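Local coordinates for 16S rRNA processing protein (PDB 2F1L) that probably assists the last steps of 30S ribosomal subunit assembly and is needed for efficient processing of 16S rRNA, at residues D43-L48 with G70-K75; H136-G141 with V145-P150; L170-D173 with E178-V181. All coordinates share one frame; numbering follows the deposited sequence.

Contact 1: D43-L48 with G70-K75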
loop_
_atom_site.group_PDB
_atom_site.type_symbol
_atom_site.label_atom_id
_atom_site.label_comp_id
_atom_site.label_asym_id
_atom_site.label_seq_id
_atom_site.Cartn_x
_atom_site.Cartn_y
_atom_site.Cartn_z
ATOM N N ASP A 43 0.240 3.987 9.105
ATOM C CA ASP A 43 -0.651 2.874 8.930
ATOM C C ASP A 43 -1.279 2.645 10.284
ATOM O O ASP A 43 -0.574 2.439 11.231
ATOM C CB ASP A 43 0.150 1.641 8.542
ATOM C CG ASP A 43 -0.720 0.470 8.249
ATOM O OD1 ASP A 43 -1.971 0.624 8.313
ATOM O OD2 ASP A 43 -0.136 -0.600 7.944
ATOM N N PRO A 44 -2.614 2.775 10.406
ATOM C CA PRO A 44 -3.687 3.218 9.545
ATOM C C PRO A 44 -3.449 4.634 9.082
ATOM O O PRO A 44 -2.714 5.382 9.751
ATOM C CB PRO A 44 -4.880 3.260 10.498
ATOM C CG PRO A 44 -4.577 2.287 11.539
ATOM C CD PRO A 44 -3.129 2.409 11.736
ATOM N N LEU A 45 -4.123 5.043 8.005
ATOM C CA LEU A 45 -3.945 6.405 7.526
ATOM C C LEU A 45 -4.151 7.473 8.612
ATOM O O LEU A 45 -3.474 8.510 8.605
ATOM C CB LEU A 45 -4.882 6.698 6.365
ATOM C CG LEU A 45 -4.545 7.894 5.462
ATOM C CD1 LEU A 45 -3.220 7.716 4.809
ATOM C CD2 LEU A 45 -5.620 8.025 4.397
ATOM N N ASP A 46 -5.083 7.247 9.536
ATOM C CA ASP A 46 -5.496 8.340 10.426
ATOM C C ASP A 46 -4.654 8.422 11.675
ATOM O O ASP A 46 -4.874 9.252 12.512
ATOM C CB ASP A 46 -6.986 8.248 10.788
ATOM C CG ASP A 46 -7.302 7.091 11.674
ATOM O OD1 ASP A 46 -6.362 6.353 12.026
ATOM O OD2 ASP A 46 -8.501 6.901 11.986
ATOM N N ASN A 47 -3.669 7.558 11.760
ATOM C CA ASN A 47 -2.842 7.428 12.902
ATOM C C ASN A 47 -1.969 8.638 13.121
ATOM O O ASN A 47 -1.616 8.960 14.231
ATOM C CB ASN A 47 -1.987 6.187 12.718
ATOM C CG ASN A 47 -1.188 5.869 13.935
ATOM O OD1 ASN A 47 -1.750 5.746 15.003
ATOM N ND2 ASN A 47 0.139 5.768 13.796
ATOM N N LEU A 48 -1.634 9.324 12.041
ATOM C CA LEU A 48 -0.995 10.622 12.138
ATOM C C LEU A 48 -1.660 11.548 13.167
ATOM O O LEU A 48 -0.983 12.297 13.843
ATOM C CB LEU A 48 -0.992 11.279 10.760
ATOM C CG LEU A 48 -0.398 12.688 10.659
ATOM C CD1 LEU A 48 1.007 12.653 11.124
ATOM C CD2 LEU A 48 -0.409 13.170 9.282
ATOM N N GLY A 70 -7.805 17.211 13.905
ATOM C CA GLY A 70 -7.855 16.972 12.471
ATOM C C GLY A 70 -8.849 15.896 12.054
ATOM O O GLY A 70 -9.571 15.332 12.868
ATOM N N ARG A 71 -8.891 15.649 10.749
ATOM C CA ARG A 71 -9.734 14.618 10.173
ATOM C C ARG A 71 -9.310 14.336 8.751
ATOM O O ARG A 71 -8.607 15.153 8.125
ATOM C CB ARG A 71 -11.187 15.043 10.189
ATOM C CG ARG A 71 -11.450 16.388 9.528
ATOM C CD ARG A 71 -12.919 16.559 9.131
ATOM N NE ARG A 71 -13.219 15.622 8.063
ATOM C CZ ARG A 71 -14.427 15.342 7.590
ATOM N NH1 ARG A 71 -15.530 15.965 8.028
ATOM N NH2 ARG A 71 -14.523 14.417 6.640
ATOM N N LEU A 72 -9.728 13.164 8.266
ATOM C CA LEU A 72 -9.563 12.787 6.882
ATOM C C LEU A 72 -10.669 13.421 6.011
ATOM O O LEU A 72 -11.820 13.532 6.415
ATOM C CB LEU A 72 -9.683 11.277 6.719
ATOM C CG LEU A 72 -8.814 10.271 7.459
ATOM C CD1 LEU A 72 -9.098 8.880 6.901
ATOM C CD2 LEU A 72 -7.376 10.584 7.304
ATOM N N HIS A 73 -10.276 13.814 4.817
ATOM C CA HIS A 73 -11.174 14.141 3.735
ATOM C C HIS A 73 -10.768 13.244 2.552
ATOM O O HIS A 73 -9.846 13.538 1.828
ATOM C CB HIS A 73 -11.043 15.614 3.365
ATOM C CG HIS A 73 -11.561 16.557 4.407
ATOM N ND1 HIS A 73 -12.913 16.798 4.593
ATOM C CD2 HIS A 73 -10.910 17.369 5.279
ATOM C CE1 HIS A 73 -13.073 17.701 5.552
ATOM N NE2 HIS A 73 -11.877 18.064 5.989
ATOM N N GLY A 74 -11.423 12.112 2.389
ATOM C CA GLY A 74 -11.004 11.142 1.401
ATOM C C GLY A 74 -9.759 10.473 1.912
ATOM O O GLY A 74 -9.775 9.856 2.992
ATOM N N LYS A 75 -8.667 10.657 1.182
ATOM C CA LYS A 75 -7.402 10.066 1.590
ATOM C C LYS A 75 -6.370 11.125 1.968
ATOM O O LYS A 75 -5.254 10.799 2.237
ATOM C CB LYS A 75 -6.882 9.155 0.495
ATOM C CG LYS A 75 -7.784 7.937 0.216
ATOM C CD LYS A 75 -7.625 6.869 1.263
ATOM C CE LYS A 75 -6.405 5.990 1.016
ATOM N NZ LYS A 75 -6.543 5.264 -0.302
#

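Contact 2: H136-G141 with V145-P150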
loop_
_atom_site.group_PDB
_atom_site.type_symbol
_atom_site.label_atom_id
_atom_site.label_comp_id
_atom_site.label_asym_id
_atom_site.label_seq_id
_atom_site.Cartn_x
_atom_site.Cartn_y
_atom_site.Cartn_z
ATOM N N HIS A 136 -7.780 -13.884 9.664
ATOM C CA HIS A 136 -6.379 -13.961 10.098
ATOM C C HIS A 136 -5.523 -13.142 9.154
ATOM O O HIS A 136 -6.050 -12.526 8.217
ATOM C CB HIS A 136 -5.845 -15.399 10.237
ATOM C CG HIS A 136 -5.828 -16.190 8.963
ATOM N ND1 HIS A 136 -6.962 -16.779 8.436
ATOM C CD2 HIS A 136 -4.800 -16.566 8.154
ATOM C CE1 HIS A 136 -6.642 -17.456 7.339
ATOM N NE2 HIS A 136 -5.336 -17.336 7.139
ATOM N N LEU A 137 -4.234 -13.072 9.475
ATOM C CA LEU A 137 -3.268 -12.252 8.762
ATOM C C LEU A 137 -2.207 -13.143 8.182
ATOM O O LEU A 137 -1.985 -14.227 8.681
ATOM C CB LEU A 137 -2.642 -11.191 9.670
ATOM C CG LEU A 137 -3.552 -9.957 9.639
ATOM C CD1 LEU A 137 -4.592 -10.095 10.688
ATOM C CD2 LEU A 137 -2.809 -8.676 9.835
ATOM N N LEU A 138 -1.588 -12.696 7.103
ATOM C CA LEU A 138 -0.520 -13.455 6.463
ATOM C C LEU A 138 0.742 -12.635 6.420
ATOM O O LEU A 138 0.715 -11.454 6.160
ATOM C CB LEU A 138 -0.872 -13.836 5.026
ATOM C CG LEU A 138 -2.129 -14.660 4.761
ATOM C CD1 LEU A 138 -2.276 -14.849 3.246
ATOM C CD2 LEU A 138 -2.151 -16.015 5.451
ATOM N N GLU A 139 1.854 -13.289 6.672
ATOM C CA GLU A 139 3.151 -12.700 6.477
ATOM C C GLU A 139 3.506 -13.021 5.014
ATOM O O GLU A 139 3.322 -14.146 4.562
ATOM C CB GLU A 139 4.072 -13.325 7.513
ATOM C CG GLU A 139 5.448 -12.704 7.721
ATOM C CD GLU A 139 6.316 -13.612 8.585
ATOM O OE1 GLU A 139 5.752 -14.214 9.529
ATOM O OE2 GLU A 139 7.527 -13.759 8.296
ATOM N N THR A 140 4.001 -12.030 4.285
ATOM C CA THR A 140 4.199 -12.138 2.862
ATOM C C THR A 140 5.605 -11.793 2.367
ATOM O O THR A 140 5.873 -11.840 1.162
ATOM C CB THR A 140 3.317 -11.127 2.144
ATOM O OG1 THR A 140 3.842 -9.812 2.383
ATOM C CG2 THR A 140 1.859 -11.204 2.621
ATOM N N GLY A 141 6.506 -11.405 3.241
ATOM C CA GLY A 141 7.768 -10.872 2.746
ATOM C C GLY A 141 7.686 -9.407 2.298
ATOM O O GLY A 141 8.681 -8.817 1.937
ATOM N N VAL A 145 -0.929 -9.271 4.896
ATOM C CA VAL A 145 -2.213 -9.309 4.219
ATOM C C VAL A 145 -3.253 -9.754 5.196
ATOM O O VAL A 145 -3.001 -10.626 6.021
ATOM C CB VAL A 145 -2.164 -10.286 3.039
ATOM C CG1 VAL A 145 -3.554 -10.599 2.542
ATOM C CG2 VAL A 145 -1.284 -9.688 1.901
HETATM N N MSE A 146 -4.432 -9.165 5.105
HETATM C CA MSE A 146 -5.573 -9.539 5.930
HETATM C C MSE A 146 -6.496 -10.406 5.130
HETATM O O MSE A 146 -6.942 -10.022 4.064
HETATM C CB MSE A 146 -6.327 -8.310 6.360
HETATM C CG MSE A 146 -5.509 -7.400 7.202
HETATM SE SE MSE A 146 -6.305 -5.562 7.328
HETATM C CE MSE A 146 -6.350 -4.937 5.463
ATOM N N VAL A 147 -6.781 -11.589 5.654
ATOM C CA VAL A 147 -7.743 -12.493 5.036
ATOM C C VAL A 147 -9.103 -12.115 5.594
ATOM O O VAL A 147 -9.362 -12.297 6.789
ATOM C CB VAL A 147 -7.421 -14.007 5.322
ATOM C CG1 VAL A 147 -8.371 -14.919 4.573
ATOM C CG2 VAL A 147 -6.028 -14.335 4.901
ATOM N N VAL A 148 -9.949 -11.565 4.720
ATOM C CA VAL A 148 -11.310 -11.119 5.067
ATOM C C VAL A 148 -12.347 -12.149 4.623
ATOM O O VAL A 148 -12.472 -12.437 3.427
ATOM C CB VAL A 148 -11.573 -9.783 4.423
ATOM C CG1 VAL A 148 -12.965 -9.304 4.787
ATOM C CG2 VAL A 148 -10.519 -8.766 4.935
ATOM N N LYS A 149 -13.034 -12.762 5.590
ATOM C CA LYS A 149 -14.002 -13.848 5.309
ATOM C C LYS A 149 -15.375 -13.197 5.297
ATOM O O LYS A 149 -15.635 -12.297 6.081
ATOM C CB LYS A 149 -13.950 -14.978 6.362
ATOM N N PRO A 150 -16.264 -13.655 4.426
ATOM C CA PRO A 150 -17.635 -13.143 4.466
ATOM C C PRO A 150 -18.353 -13.689 5.699
ATOM O O PRO A 150 -17.985 -14.752 6.201
ATOM C CB PRO A 150 -18.279 -13.751 3.217
ATOM C CG PRO A 150 -17.582 -15.059 3.078
ATOM C CD PRO A 150 -16.110 -14.739 3.443
#

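Contact 3: L170-D173 with E178-V181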
loop_
_atom_site.group_PDB
_atom_site.type_symbol
_atom_site.label_atom_id
_atom_site.label_comp_id
_atom_site.label_asym_id
_atom_site.label_seq_id
_atom_site.Cartn_x
_atom_site.Cartn_y
_atom_site.Cartn_z
ATOM N N LEU A 170 -7.770 2.698 6.778
ATOM C CA LEU A 170 -7.899 4.122 7.134
ATOM C C LEU A 170 -7.997 4.357 8.648
ATOM O O LEU A 170 -7.458 5.347 9.163
ATOM C CB LEU A 170 -9.135 4.725 6.450
ATOM C CG LEU A 170 -9.221 4.489 4.942
ATOM C CD1 LEU A 170 -10.298 5.300 4.351
ATOM C CD2 LEU A 170 -7.897 4.834 4.292
ATOM N N SER A 171 -8.737 3.485 9.331
ATOM C CA SER A 171 -9.058 3.688 10.737
ATOM C C SER A 171 -9.333 2.325 11.343
ATOM O O SER A 171 -9.978 1.502 10.724
ATOM C CB SER A 171 -10.335 4.541 10.893
ATOM O OG SER A 171 -10.256 5.790 10.221
ATOM N N ILE A 172 -8.874 2.095 12.556
ATOM C CA ILE A 172 -9.157 0.843 13.271
ATOM C C ILE A 172 -9.741 1.224 14.612
ATOM O O ILE A 172 -9.115 1.953 15.357
ATOM C CB ILE A 172 -7.867 0.039 13.521
ATOM C CG1 ILE A 172 -7.264 -0.373 12.204
ATOM C CG2 ILE A 172 -8.139 -1.161 14.393
ATOM C CD1 ILE A 172 -5.938 -1.177 12.338
ATOM N N ASP A 173 -10.931 0.749 14.929
ATOM C CA ASP A 173 -11.470 0.972 16.267
ATOM C C ASP A 173 -11.677 -0.383 16.939
ATOM O O ASP A 173 -12.661 -1.082 16.708
ATOM C CB ASP A 173 -12.755 1.801 16.197
ATOM C CG ASP A 173 -13.227 2.237 17.552
ATOM O OD1 ASP A 173 -13.295 1.387 18.441
ATOM O OD2 ASP A 173 -13.545 3.425 17.745
ATOM N N GLU A 178 -14.456 -2.466 14.646
ATOM C CA GLU A 178 -14.620 -2.020 13.286
ATOM C C GLU A 178 -13.349 -1.484 12.682
ATOM O O GLU A 178 -12.524 -0.914 13.349
ATOM C CB GLU A 178 -15.690 -0.938 13.218
ATOM C CG GLU A 178 -17.091 -1.514 13.220
ATOM C CD GLU A 178 -18.216 -0.460 13.395
ATOM O OE1 GLU A 178 -17.939 0.753 13.676
ATOM O OE2 GLU A 178 -19.391 -0.884 13.222
HETATM N N MSE A 179 -13.238 -1.657 11.384
HETATM C CA MSE A 179 -12.148 -1.114 10.622
HETATM C C MSE A 179 -12.683 -0.470 9.349
HETATM O O MSE A 179 -13.572 -1.018 8.673
HETATM C CB MSE A 179 -11.184 -2.206 10.271
HETATM C CG MSE A 179 -10.026 -1.674 9.548
HETATM SE SE MSE A 179 -8.961 -3.106 8.702
HETATM C CE MSE A 179 -7.628 -3.611 10.193
ATOM N N ARG A 180 -12.181 0.727 9.043
ATOM C CA ARG A 180 -12.590 1.396 7.829
ATOM C C ARG A 180 -11.429 1.286 6.852
ATOM O O ARG A 180 -10.282 1.584 7.220
ATOM C CB ARG A 180 -12.925 2.819 8.103
ATOM C CG ARG A 180 -13.109 3.666 6.892
ATOM C CD ARG A 180 -14.435 3.453 6.221
ATOM N NE ARG A 180 -15.497 4.134 6.941
ATOM C CZ ARG A 180 -16.797 4.032 6.664
ATOM N NH1 ARG A 180 -17.214 3.299 5.653
ATOM N NH2 ARG A 180 -17.685 4.682 7.408
ATOM N N VAL A 181 -11.759 0.859 5.616
ATOM C CA VAL A 181 -10.787 0.617 4.563
ATOM C C VAL A 181 -11.191 1.276 3.289
ATOM O O VAL A 181 -12.364 1.609 3.087
ATOM C CB VAL A 181 -10.562 -0.869 4.264
ATOM C CG1 VAL A 181 -10.124 -1.580 5.546
ATOM C CG2 VAL A 181 -11.810 -1.500 3.688
#

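Contact 1: D43-L48 with G70-K75
Leu45 and Lys75 make the closest approach of this contact, between the loop that follows strand 35-40 and the turn that ends strand 61-73. Most of the packing runs through one methyl, CD2 of Leu45. It lies against a carbonyl oxygen, 3.5 Å from the backbone O of Lys75, and 3.9 Å from CD of the Lys75 side chain, and it reaches CD2 of Leu72 at 4.3 Å. The chains of Leu45 and Lys75 meet at about a right angle, so the methyl abuts the flank of the lysine's aliphatic part. With chi1 at -161°, CG of Leu45 points away from the backbone N and the branch carries CD2 to the lysine, while Lys75 bends at chi2, chi3 and chi4, folding its methylenes beside the leucine. Leu72 adds a second touch, its CD2 lying 4.2 Å from CB of Asp46.

No hydrogen bond crosses between the two segments; the polar ends turn to other partners. Lys75 NZ forms a salt bridge with Asp182 and a hydrogen bond to the backbone O of Gln167, and Asp46 OD2 bonds Ser171 OG. Within 70-75, Arg71 grips the carbonyl O of Leu72 side-on, through NE at 3.0 Å and NH2 at 2.9 Å. That oxygen lies nearly in the guanidinium plane, and the paired hydrogen bonds limit the rotation of the group, one face of which has CE1 of His73 above it toward the rim. The His73 ring is also stacked with Tyr30.

Both segments belong to the RimM N-terminal domain, yet the charged ends of Asp46 and Lys75 are bound by residues of the PRC-barrel domain. The chemistry implies a modest apolar touch within one domain, bordered by polar links that tie it to the other.

Contact 2: H136-G141 with V145-P150
His136 stands beside Val147 on neighbouring antiparallel strands, and the two side chains point the same way. Followed outward from CB, the histidine has CG between the backbone N and the carbonyl carbon (chi1 62°), which swings the ring toward the valine. ND1 comes to 4.2 Å from CB of Val147, CE1 lies near CG2 and, slightly farther, CB and CG1, and NE2 at the far side of the ring is 3.8 Å from CG2. That methyl sits over one ring face, 4.0 Å from the centroid and 18° off the normal, a CH-pi contact displaced toward the rim. CG2 of Val147 also meets CG of Leu138.

Three backbone bonds hold the strands: Val147 N to His136 O at 2.8 Å, Leu138 N to Val145 O at 2.7 Å, and Val145 N returning to Leu138 O at 3.0 Å. Between them Leu137 and Met146, a selenomethionine, form a non-hydrogen-bonded pair on the other face, their chains side by side. Beyond the strand end, Thr140 crosses Val145 at about a right angle, CG2 to CG2 3.6 Å, while its OG1 bonds Asn143 O and Ala142 N in the turn.

Phe41 of the second subunit packs on Thr140 and Val145, and Leu161 of strand 160-163 on Val145 and Val147. This is a beta hairpin of the PRC-barrel domain, its tip at the subunit interface.

Contact 3: L170-D173 with E178-V181
Strands 169-173 and 178-181 form a beta hairpin with a classic bulge, at one edge of the mixed sheet of the PRC-barrel domain. Leu170 and Ser171 both face Arg180, and their two amides converge on its carbonyl: Leu170 N at 2.8 Å and the longer Ser171 N at 3.2 Å both reach Arg180 O, each tilted 17° from the carbonyl plane. Arg180 N answers by bonding Ser171 O. Nearer the turn, Asp173 and Glu178 form a second hydrogen-bonded pair, with Asp173 N to Glu178 O at 2.8 Å and Glu178 N to Asp173 O at 3.1 Å.

The faces differ in character. On that of Ser171, Asp173, Glu178 and Arg180, CB of Ser171 lies 4.2 Å from CB of Arg180. Two polar ends find other partners: Arg180 NH1 bonds Asp125 O, and Asp173 OD1 bonds Ala176 N in the turn. A chi1 of 169° sets CG of Arg180 4.1 Å from CD1 of Leu170, the two chains passing at a slant; bends at chi2 and chi3 then lead the guanidinium away.

Ile172 and Met179, a selenomethionine, lie on the opposite face, where both meet Leu118 of helix 115-118. They run side by side in the same direction. Met179 bends at chi3, bringing its CE methyl to 3.7 Å from CD1 of Ile172.

How the contacts relate
Contact 3 stands between the other two. Its centre is about 10 Å from that of contact 1 and about 15 Å from that of contact 2, while contacts 1 and 2 have centres about 22 Å apart and do not touch. Across the domain boundary, Asp46 N probably bonds Leu170 O at 3.1 Å, and CD of Lys75 packs 3.7 Å from CD2 of Leu170. Inside the PRC-barrel domain, contacts 2 and 3 belong to one sheet and meet where SE of Met146 lies 3.7 Å from CE of Met179. Contacts 1 and 2 both touch the second subunit. Glycerol, probably from the crystallisation liquor, bonds Asp46 OD1 of contact 1 and Ile172 N of contact 3.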